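Local coordinates for Dye type peroxidase A (Streptomyces lividans 1326, PDB 6GZW), which probably uses haem and hydrogen peroxide to oxidise dyes and other substrates, acting as a dye-decolourising peroxidase, at residues A[219-224]-A[358-363]; A[223-228]-A[319-324]. All blocks are in the same frame, centred on the assembly; numbering follows the deposited sequence.

Contact 1: residues A[219-224]-A[358-363]; sequences SYVVVR and FAVPGG
Y220 and A359 face each other as a non-hydrogen-bonded pair of an antiparallel ladder. CE1 of the Y220 ring reaches the A359 methyl at 3.6 Å, meeting it obliquely. With CG turned beside the backbone N (chi1 -67°), the ring leans toward the neighbouring strand. The pairs flanking it, S219 with V360 and V221 with F358, are hydrogen-bonded. Each has two backbone bonds, such as S219 N to V360 O at 2.8 Å and F358 N to V221 O at 2.9 Å. The Y220 CA also makes a CA-H...O contact with F358 O, 3.4 Å long.

On the other face V221 carries the packing. Its CG1 touches F358 CB and V360 CG2, each at 3.8 Å. It also lies at the edge of the F358 ring, near the ring plane. V223 CG2 approaches this edge too, more distantly.

W127 of strand 126-132 stacks on the F358 ring and also touches V221, V223 and V360. Beyond V360 the chain leaves the sheet. Strands 219-228 and 350-360 are neighbours in the antiparallel sheet, within the C-terminal Dyp-type peroxidase range of the dimeric alpha/beta barrel clan. Backbone bonds set their register, and the side chains meet only through carbon, so the pairing is polar along the backbone and apolar on both faces.

Contact 2: residues A[223-228]-A[319-324]; sequences VRRIRM and GLLFVC. With HEM (protoporphyrin IX containing Fe), chain C.
F322, beside I226 on the haem-facing side of two antiparallel strands, lays its ring over the porphyrin. The haem methyl CMC sits 3.8 Å above the ring plane, over the ring centre. F322 CZ comes within 3.3 Å of haem C3C. The water bound to the iron at 2.0 Å lies at the ring edge, in its plane, 3.7 Å from F322 CE1. The ring is carried off the strand to the cofactor because chi1 of -178° sets CG opposite the backbone N.

I226 runs alongside F322, pointing the same way, and its CD1 meets F322 CB at 3.7 Å. Its CG2 branch touches the haem vinyl carbon CBB, as does L320 CD2. M228 stretches out so that CE reaches the haem methyl CMB, also at 3.7 Å. These four side chains form an apolar wall of the haem pocket. Replacing F322 by alanine would take away the ring, and is likely to leave haem C2C, C3C and CMC without its cover and the iron-bound water without an aromatic edge beside it.

Four backbone bonds fix the register, in the pairs R224 with F322 and I226 with L320. G319 CA adds a CA-H...O contact to I226 O. On the opposite face R225 and L321 lie side by side, with L321 CD2 4.0 Å from R225 NH1. R225 NH2 forms salt bridges with D308 and D317, and its guanidinium makes a cation-pi contact with Y306. R224, on the F322 side, bends away to a salt bridge with D115 and hydrogen bonds with H352 and S355.

Strand 300-310 flanks 319-324, strand 350-360 flanks 223-228, and F333 of helix 333-343 packs against R224, F322 and C324.

Overall arrangement
Contacts 1 and 2 lie on successive parts of strand 219-228 and share V223 and R224. Their centres are about 15 Å apart. The strand pairs with 350-360 in contact 1 and with 316-326 in contact 2, so it is the middle of three neighbouring antiparallel strands in one sheet. The two contacts also meet directly. V222 N lies 3.0 Å from C324 O, a probable hydrogen bond, and V221 CG2 packs on V323 CG1 at 3.4 Å. Contact 2 touches the haem itself. Contact 1 is set back: the side chain of V223, which both contacts share, is about 11 Å from the haem between nearest atoms, and the F358 pairing lies further back along the strand.

Contact 1: residues A[219-224]-A[358-363]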
ATOM      1  N   SER A 219     -26.195  -6.123  -5.475  0.70 14.12           N
ATOM      2  CA  SER A 219     -25.387  -7.219  -6.032  0.70 13.55           C
ATOM      3  C   SER A 219     -24.815  -8.031  -4.886  0.70 13.63           C
ATOM      4  O   SER A 219     -24.744  -7.527  -3.767  0.70 13.76           O
ATOM      5  CB  SER A 219     -24.278  -6.667  -6.913  0.70 12.96           C
ATOM      6  OG  SER A 219     -23.618  -7.709  -7.621  0.70 12.13           O
ATOM      7  N   TYR A 220     -24.422  -9.277  -5.154  1.00 13.51           N
ATOM      8  CA  TYR A 220     -23.788 -10.147  -4.165  1.00 13.92           C
ATOM      9  C   TYR A 220     -22.284 -10.143  -4.477  1.00 13.47           C
ATOM     10  O   TYR A 220     -21.886 -10.378  -5.612  1.00 13.56           O
ATOM     11  CB  TYR A 220     -24.368 -11.570  -4.166  1.00 14.35           C
ATOM     12  CG  TYR A 220     -25.787 -11.514  -3.677  1.00 15.11           C
ATOM     13  CD1 TYR A 220     -26.066 -11.518  -2.313  1.00 16.26           C
ATOM     14  CD2 TYR A 220     -26.829 -11.350  -4.558  1.00 16.71           C
ATOM     15  CE1 TYR A 220     -27.356 -11.371  -1.844  1.00 16.63           C
ATOM     16  CE2 TYR A 220     -28.137 -11.215  -4.093  1.00 15.82           C
ATOM     17  CZ  TYR A 220     -28.379 -11.232  -2.742  1.00 15.98           C
ATOM     18  OH  TYR A 220     -29.639 -11.103  -2.235  1.00 17.05           O
ATOM     19  N   VAL A 221     -21.482  -9.863  -3.451  1.00 12.52           N
ATOM     20  CA  VAL A 221     -20.016  -9.890  -3.567  1.00 12.27           C
ATOM     21  C   VAL A 221     -19.472 -11.148  -2.886  1.00 11.47           C
ATOM     22  O   VAL A 221     -19.916 -11.520  -1.792  1.00 11.12           O
ATOM     23  CB  VAL A 221     -19.385  -8.585  -3.028  1.00 12.26           C
ATOM     24  CG1 VAL A 221     -19.582  -8.403  -1.541  1.00 13.18           C
ATOM     25  CG2 VAL A 221     -17.894  -8.507  -3.368  1.00 12.04           C
ATOM     26  N   VAL A 222     -18.537 -11.815  -3.554  1.00 11.73           N
ATOM     27  CA  VAL A 222     -17.720 -12.847  -2.933  1.00 11.21           C
ATOM     28  C   VAL A 222     -16.299 -12.316  -2.937  1.00 11.71           C
ATOM     29  O   VAL A 222     -15.778 -11.964  -4.000  1.00 11.21           O
ATOM     30  CB  VAL A 222     -17.814 -14.194  -3.677  1.00 12.14           C
ATOM     31  CG1 VAL A 222     -16.803 -15.201  -3.126  1.00 11.97           C
ATOM     32  CG2 VAL A 222     -19.244 -14.713  -3.592  1.00 11.92           C
ATOM     33  N   VAL A 223     -15.722 -12.204  -1.738  1.00 10.83           N
ATOM     34  CA  VAL A 223     -14.333 -11.808  -1.500  1.00 10.91           C
ATOM     35  C   VAL A 223     -13.567 -13.089  -1.223  1.00 10.78           C
ATOM     36  O   VAL A 223     -14.011 -13.908  -0.402  1.00 10.81           O
ATOM     37  CB  VAL A 223     -14.254 -10.900  -0.266  1.00 11.06           C
ATOM     38  CG1 VAL A 223     -12.816 -10.528   0.072  1.00 11.30           C
ATOM     39  CG2 VAL A 223     -15.105  -9.669  -0.472  1.00 11.40           C
ATOM     40  N   ARG A 224     -12.417 -13.251  -1.879  1.00 10.53           N
ATOM     41  CA  ARG A 224     -11.477 -14.343  -1.564  1.00 10.87           C
ATOM     42  C   ARG A 224     -10.088 -13.786  -1.446  1.00 10.44           C
ATOM     43  O   ARG A 224      -9.616 -13.098  -2.364  1.00 11.13           O
ATOM     44  CB  ARG A 224     -11.489 -15.435  -2.658  1.00 11.37           C
ATOM     45  CG  ARG A 224     -12.887 -15.973  -2.979  1.00 11.60           C
ATOM     46  CD  ARG A 224     -13.458 -16.859  -1.886  1.00 11.91           C
ATOM     47  NE  ARG A 224     -12.861 -18.193  -1.925  1.00 12.77           N
ATOM     48  CZ  ARG A 224     -13.406 -19.293  -1.407  1.00 13.10           C
ATOM     49  NH1 ARG A 224     -14.554 -19.240  -0.712  1.00 13.69           N
ATOM     50  NH2 ARG A 224     -12.777 -20.469  -1.563  1.00 13.07           N
ATOM     51  N   PHE A 358     -21.253 -11.252   0.802  1.00 12.88           N
ATOM     52  CA  PHE A 358     -22.068 -10.153   1.341  1.00 13.02           C
ATOM     53  C   PHE A 358     -23.145  -9.673   0.370  1.00 13.61           C
ATOM     54  O   PHE A 358     -22.941  -9.686  -0.855  1.00 13.01           O
ATOM     55  CB  PHE A 358     -21.177  -8.996   1.804  1.00 13.15           C
ATOM     56  CG  PHE A 358     -20.046  -9.424   2.713  1.00 13.36           C
ATOM     57  CD1 PHE A 358     -20.262  -9.713   4.056  1.00 13.65           C
ATOM     58  CD2 PHE A 358     -18.759  -9.563   2.210  1.00 13.67           C
ATOM     59  CE1 PHE A 358     -19.222 -10.111   4.874  1.00 14.24           C
ATOM     60  CE2 PHE A 358     -17.708  -9.963   3.031  1.00 13.99           C
ATOM     61  CZ  PHE A 358     -17.928 -10.237   4.369  1.00 13.97           C
ATOM     62  N   ALA A 359     -24.288  -9.273   0.942  1.00 13.26           N
ATOM     63  CA  ALA A 359     -25.385  -8.673   0.199  1.00 13.85           C
ATOM     64  C   ALA A 359     -25.202  -7.167   0.168  1.00 13.12           C
ATOM     65  O   ALA A 359     -25.317  -6.500   1.213  1.00 15.22           O
ATOM     66  CB  ALA A 359     -26.715  -9.012   0.855  1.00 14.26           C
ATOM     67  N   VAL A 360     -24.970  -6.619  -1.010  1.00 12.73           N
ATOM     68  CA  VAL A 360     -24.647  -5.215  -1.180  1.00 13.03           C
ATOM     69  C   VAL A 360     -25.877  -4.577  -1.841  1.00 14.14           C
ATOM     70  O   VAL A 360     -26.098  -4.749  -3.047  1.00 14.81           O
ATOM     71  CB  VAL A 360     -23.369  -5.079  -2.029  1.00 13.30           C
ATOM     72  CG1 VAL A 360     -23.095  -3.657  -2.462  1.00 13.23           C
ATOM     73  CG2 VAL A 360     -22.162  -5.634  -1.259  1.00 13.28           C
ATOM     74  N   PRO A 361     -26.711  -3.875  -1.052  1.00 13.96           N
ATOM     75  CA  PRO A 361     -27.954  -3.339  -1.634  1.00 14.84           C
ATOM     76  C   PRO A 361     -27.748  -2.226  -2.641  1.00 14.10           C
ATOM     77  O   PRO A 361     -26.617  -1.825  -2.953  1.00 15.15           O
ATOM     78  CB  PRO A 361     -28.699  -2.833  -0.405  1.00 14.86           C
ATOM     79  CG  PRO A 361     -27.588  -2.395   0.499  1.00 14.46           C
ATOM     80  CD  PRO A 361     -26.596  -3.498   0.364  1.00 14.50           C
ATOM     81  N   GLY A 362     -28.844  -1.738  -3.212  1.00 14.71           N
ATOM     82  CA  GLY A 362     -28.781  -0.600  -4.126  1.00 14.32           C
ATOM     83  C   GLY A 362     -28.172   0.658  -3.534  1.00 15.22           C
ATOM     84  O   GLY A 362     -27.996   0.762  -2.318  1.00 14.92           O
ATOM     85  N   GLY A 363     -27.862   1.620  -4.386  1.00 15.61           N
ATOM     86  CA  GLY A 363     -27.256   2.857  -3.912  1.00 17.04           C
ATOM     87  C   GLY A 363     -28.256   3.684  -3.136  1.00 17.82           C
ATOM     88  O   GLY A 363     -29.477   3.512  -3.267  1.00 18.16           O
TER

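Contact 2: residues A[223-228]-A[319-324]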
ATOM      1  N   VAL A 223     -15.722 -12.204  -1.738  1.00 10.83           N
ATOM      2  CA  VAL A 223     -14.333 -11.808  -1.500  1.00 10.91           C
ATOM      3  C   VAL A 223     -13.567 -13.089  -1.223  1.00 10.78           C
ATOM      4  O   VAL A 223     -14.011 -13.908  -0.402  1.00 10.81           O
ATOM      5  CB  VAL A 223     -14.254 -10.900  -0.266  1.00 11.06           C
ATOM      6  CG1 VAL A 223     -12.816 -10.528   0.072  1.00 11.30           C
ATOM      7  CG2 VAL A 223     -15.105  -9.669  -0.472  1.00 11.40           C
ATOM      8  N   ARG A 224     -12.417 -13.251  -1.879  1.00 10.53           N
ATOM      9  CA  ARG A 224     -11.477 -14.343  -1.564  1.00 10.87           C
ATOM     10  C   ARG A 224     -10.088 -13.786  -1.446  1.00 10.44           C
ATOM     11  O   ARG A 224      -9.616 -13.098  -2.364  1.00 11.13           O
ATOM     12  CB  ARG A 224     -11.489 -15.435  -2.658  1.00 11.37           C
ATOM     13  CG  ARG A 224     -12.887 -15.973  -2.979  1.00 11.60           C
ATOM     14  CD  ARG A 224     -13.458 -16.859  -1.886  1.00 11.91           C
ATOM     15  NE  ARG A 224     -12.861 -18.193  -1.925  1.00 12.77           N
ATOM     16  CZ  ARG A 224     -13.406 -19.293  -1.407  1.00 13.10           C
ATOM     17  NH1 ARG A 224     -14.554 -19.240  -0.712  1.00 13.69           N
ATOM     18  NH2 ARG A 224     -12.777 -20.469  -1.563  1.00 13.07           N
ATOM     19  N   ARG A 225      -9.431 -14.061  -0.318  1.00 10.04           N
ATOM     20  CA  ARG A 225      -8.038 -13.716  -0.135  1.00 10.21           C
ATOM     21  C   ARG A 225      -7.282 -14.916  -0.711  1.00  9.86           C
ATOM     22  O   ARG A 225      -7.203 -15.951  -0.063  1.00  9.14           O
ATOM     23  CB  ARG A 225      -7.683 -13.502   1.344  1.00 10.09           C
ATOM     24  CG  ARG A 225      -6.229 -13.076   1.573  1.00  9.99           C
ATOM     25  CD  ARG A 225      -5.869 -13.152   3.046  1.00 10.73           C
ATOM     26  NE  ARG A 225      -4.486 -12.750   3.311  1.00 10.95           N
ATOM     27  CZ  ARG A 225      -4.060 -11.482   3.349  1.00 11.32           C
ATOM     28  NH1 ARG A 225      -4.892 -10.479   3.099  1.00 11.29           N
ATOM     29  NH2 ARG A 225      -2.790 -11.212   3.611  1.00 11.25           N
ATOM     30  N   ILE A 226      -6.702 -14.743  -1.906  1.00  9.84           N
ATOM     31  CA  ILE A 226      -6.057 -15.852  -2.586  1.00  9.98           C
ATOM     32  C   ILE A 226      -4.562 -15.587  -2.613  1.00  9.65           C
ATOM     33  O   ILE A 226      -4.095 -14.689  -3.312  1.00  9.63           O
ATOM     34  CB  ILE A 226      -6.593 -16.030  -4.018  1.00  9.97           C
ATOM     35  CG1 ILE A 226      -8.120 -16.091  -4.020  1.00 10.70           C
ATOM     36  CG2 ILE A 226      -6.010 -17.290  -4.631  1.00 10.30           C
ATOM     37  CD1 ILE A 226      -8.711 -16.201  -5.407  1.00 10.59           C
ATOM     38  N   ARG A 227      -3.805 -16.375  -1.840  1.00 10.10           N
ATOM     39  CA  ARG A 227      -2.380 -16.245  -1.833  1.00 10.42           C
ATOM     40  C   ARG A 227      -1.832 -16.823  -3.103  1.00 10.76           C
ATOM     41  O   ARG A 227      -2.305 -17.851  -3.583  1.00 10.76           O
ATOM     42  CB  ARG A 227      -1.759 -16.965  -0.630  1.00 11.04           C
ATOM     43  CG  ARG A 227      -0.237 -16.846  -0.571  1.00 11.69           C
ATOM     44  CD  ARG A 227       0.294 -17.057   0.830  1.00 12.32           C
ATOM     45  NE  ARG A 227       0.128 -18.436   1.303  1.00 12.80           N
ATOM     46  CZ  ARG A 227       0.996 -19.416   1.100  1.00 14.26           C
ATOM     47  NH1 ARG A 227       2.095 -19.237   0.380  1.00 14.18           N
ATOM     48  NH2 ARG A 227       0.752 -20.609   1.628  1.00 16.21           N
ATOM     49  N   MET A 228      -0.895 -16.130  -3.703  1.00 10.47           N
ATOM     50  CA  MET A 228      -0.202 -16.680  -4.848  1.00 10.12           C
ATOM     51  C   MET A 228       1.050 -17.396  -4.382  1.00 10.45           C
ATOM     52  O   MET A 228       1.845 -16.840  -3.680  1.00 10.50           O
ATOM     53  CB  MET A 228       0.146 -15.599  -5.856  1.00 10.49           C
ATOM     54  CG  MET A 228      -1.065 -15.011  -6.562  1.00 10.65           C
ATOM     55  SD  MET A 228      -0.656 -13.456  -7.370  1.00 10.72           S
ATOM     56  CE  MET A 228      -2.029 -13.377  -8.502  1.00 11.03           C
ATOM     57  N   GLY A 319      -0.634 -11.862  -2.936  1.00  9.58           N
ATOM     58  CA  GLY A 319      -1.613 -12.495  -3.789  1.00  9.60           C
ATOM     59  C   GLY A 319      -2.646 -11.531  -4.328  1.00  9.83           C
ATOM     60  O   GLY A 319      -2.341 -10.386  -4.681  1.00  9.30           O
ATOM     61  N   LEU A 320      -3.881 -12.019  -4.398  1.00  9.75           N
ATOM     62  CA  LEU A 320      -5.002 -11.246  -4.952  1.00 10.04           C
ATOM     63  C   LEU A 320      -6.153 -11.228  -3.987  1.00  9.96           C
ATOM     64  O   LEU A 320      -6.549 -12.292  -3.476  1.00  9.65           O
ATOM     65  CB  LEU A 320      -5.463 -11.926  -6.245  1.00 10.82           C
ATOM     66  CG  LEU A 320      -6.421 -11.120  -7.142  1.00 11.27           C
ATOM     67  CD1 LEU A 320      -5.719  -9.977  -7.819  1.00 11.91           C
ATOM     68  CD2 LEU A 320      -7.025 -12.072  -8.178  1.00 12.25           C
ATOM     69  N   LEU A 321      -6.660 -10.023  -3.677  1.00  9.63           N
ATOM     70  CA  LEU A 321      -7.956  -9.890  -3.021  1.00  9.96           C
ATOM     71  C   LEU A 321      -8.958  -9.937  -4.144  1.00  9.96           C
ATOM     72  O   LEU A 321      -9.216  -8.935  -4.837  1.00 10.09           O
ATOM     73  CB  LEU A 321      -8.095  -8.612  -2.212  1.00  9.75           C
ATOM     74  CG  LEU A 321      -6.992  -8.340  -1.181  1.00  9.81           C
ATOM     75  CD1 LEU A 321      -7.216  -7.006  -0.497  1.00  9.99           C
ATOM     76  CD2 LEU A 321      -6.910  -9.459  -0.147  1.00 10.07           C
ATOM     77  N   PHE A 322      -9.422 -11.152  -4.406  1.00 10.41           N
ATOM     78  CA  PHE A 322     -10.386 -11.424  -5.459  1.00 10.92           C
ATOM     79  C   PHE A 322     -11.734 -10.921  -4.946  1.00 10.70           C
ATOM     80  O   PHE A 322     -12.159 -11.295  -3.875  1.00 11.33           O
ATOM     81  CB  PHE A 322     -10.398 -12.927  -5.725  1.00 11.21           C
ATOM     82  CG  PHE A 322     -11.317 -13.352  -6.835  1.00 11.58           C
ATOM     83  CD1 PHE A 322     -10.886 -13.343  -8.157  1.00 11.53           C
ATOM     84  CD2 PHE A 322     -12.606 -13.751  -6.564  1.00 12.39           C
ATOM     85  CE1 PHE A 322     -11.718 -13.750  -9.204  1.00 12.02           C
ATOM     86  CE2 PHE A 322     -13.446 -14.157  -7.593  1.00 12.04           C
ATOM     87  CZ  PHE A 322     -12.993 -14.153  -8.916  1.00 12.14           C
ATOM     88  N   VAL A 323     -12.371 -10.050  -5.719  1.00 10.78           N
ATOM     89  CA  VAL A 323     -13.657  -9.450  -5.361  1.00 10.87           C
ATOM     90  C   VAL A 323     -14.548  -9.530  -6.578  1.00 11.06           C
ATOM     91  O   VAL A 323     -14.291  -8.874  -7.586  1.00 12.47           O
ATOM     92  CB  VAL A 323     -13.497  -7.980  -4.943  1.00 10.59           C
ATOM     93  CG1 VAL A 323     -14.827  -7.437  -4.445  1.00 10.93           C
ATOM     94  CG2 VAL A 323     -12.458  -7.853  -3.854  1.00 10.41           C
ATOM     95  N   CYS A 324     -15.574 -10.372  -6.527  1.00 11.17           N
ATOM     96  CA  CYS A 324     -16.452 -10.548  -7.686  1.00 11.08           C
ATOM     97  C   CYS A 324     -17.883 -10.226  -7.317  1.00 11.34           C
ATOM     98  O   CYS A 324     -18.297 -10.373  -6.157  1.00 12.04           O
ATOM     99  CB  CYS A 324     -16.384 -11.963  -8.302  1.00 11.26           C
ATOM    100  SG  CYS A 324     -16.937 -13.294  -7.215  1.00 12.31           S
TER
HETATM  101  CHA HEM C 501      -9.973 -14.692 -16.246  1.00 10.16           C
HETATM  102  CHB HEM C 501      -6.134 -14.874 -13.302  1.00 10.00           C
HETATM  103  CHC HEM C 501      -9.018 -16.505  -9.750  1.00 10.15           C
HETATM  104  CHD HEM C 501     -12.823 -16.314 -12.689  1.00 10.57           C
HETATM  105  C1A HEM C 501      -8.693 -14.602 -15.763  1.00 10.27           C
HETATM  106  C2A HEM C 501      -7.560 -14.226 -16.543  1.00 10.63           C
HETATM  107  C3A HEM C 501      -6.493 -14.285 -15.707  1.00 10.79           C
HETATM  108  C4A HEM C 501      -6.958 -14.703 -14.418  1.00 10.25           C
HETATM  109  CMA HEM C 501      -5.054 -13.950 -16.020  1.00 11.03           C
HETATM  110  CAA HEM C 501      -7.535 -13.849 -18.018  1.00 11.27           C
HETATM  111  CBA HEM C 501      -7.725 -12.380 -18.362  1.00 11.81           C
HETATM  112  CGA HEM C 501      -9.113 -11.921 -18.063  1.00 12.79           C
HETATM  113  O1A HEM C 501     -10.072 -12.101 -18.861  1.00 12.80           O
HETATM  114  O2A HEM C 501      -9.353 -11.349 -16.961  1.00 12.77           O
HETATM  115  C1B HEM C 501      -6.602 -15.319 -12.052  1.00 10.07           C
HETATM  116  C2B HEM C 501      -5.789 -15.441 -10.889  1.00  9.79           C
HETATM  117  C3B HEM C 501      -6.564 -15.903  -9.872  1.00  9.85           C
HETATM  118  C4B HEM C 501      -7.931 -16.053 -10.458  1.00 10.15           C
HETATM  119  CMB HEM C 501      -4.319 -15.158 -10.821  1.00  9.86           C
HETATM  120  CAB HEM C 501      -6.231 -16.118  -8.448  1.00  9.86           C
HETATM  121  CBB HEM C 501      -5.269 -15.480  -7.803  1.00  9.80           C
HETATM  122  C1C HEM C 501     -10.298 -16.647 -10.238  1.00 10.56           C
HETATM  123  C2C HEM C 501     -11.402 -17.118  -9.482  1.00 10.98           C
HETATM  124  C3C HEM C 501     -12.493 -17.080 -10.333  1.00 11.29           C
HETATM  125  C4C HEM C 501     -12.035 -16.546 -11.592  1.00 10.58           C
HETATM  126  CMC HEM C 501     -11.406 -17.603  -8.065  1.00 11.26           C
HETATM  127  CAC HEM C 501     -13.892 -17.515 -10.109  1.00 10.81           C
HETATM  128  CBC HEM C 501     -14.337 -18.404  -9.209  1.00 11.13           C
HETATM  129  C1D HEM C 501     -12.302 -15.784 -13.876  1.00 10.03           C
HETATM  130  C2D HEM C 501     -13.207 -15.489 -15.002  1.00 10.20           C
HETATM  131  C3D HEM C 501     -12.424 -15.040 -16.002  1.00 10.17           C
HETATM  132  C4D HEM C 501     -11.036 -15.067 -15.456  1.00 10.06           C
HETATM  133  CMD HEM C 501     -14.727 -15.625 -15.025  1.00  9.84           C
HETATM  134  CAD HEM C 501     -12.901 -14.611 -17.380  1.00 10.17           C
HETATM  135  CBD HEM C 501     -13.068 -15.800 -18.332  1.00 10.24           C
HETATM  136  CGD HEM C 501     -13.606 -15.344 -19.653  1.00 10.87           C
HETATM  137  O1D HEM C 501     -12.822 -15.087 -20.610  1.00 11.87           O
HETATM  138  O2D HEM C 501     -14.838 -15.197 -19.783  1.00 10.60           O
HETATM  139  NA  HEM C 501      -8.303 -14.988 -14.489  1.00 10.72           N
HETATM  140  NB  HEM C 501      -7.844 -15.716 -11.749  1.00 10.02           N
HETATM  141  NC  HEM C 501     -10.672 -16.365 -11.509  1.00 10.65           N
HETATM  142  ND  HEM C 501     -11.011 -15.610 -14.210  1.00 10.32           N
HETATM  143 FE   HEM C 501      -9.475 -15.689 -13.036  1.00 10.78          FE
HETATM  144  O   HOH W   1      -9.831 -13.851 -12.381  1.00 14.68           O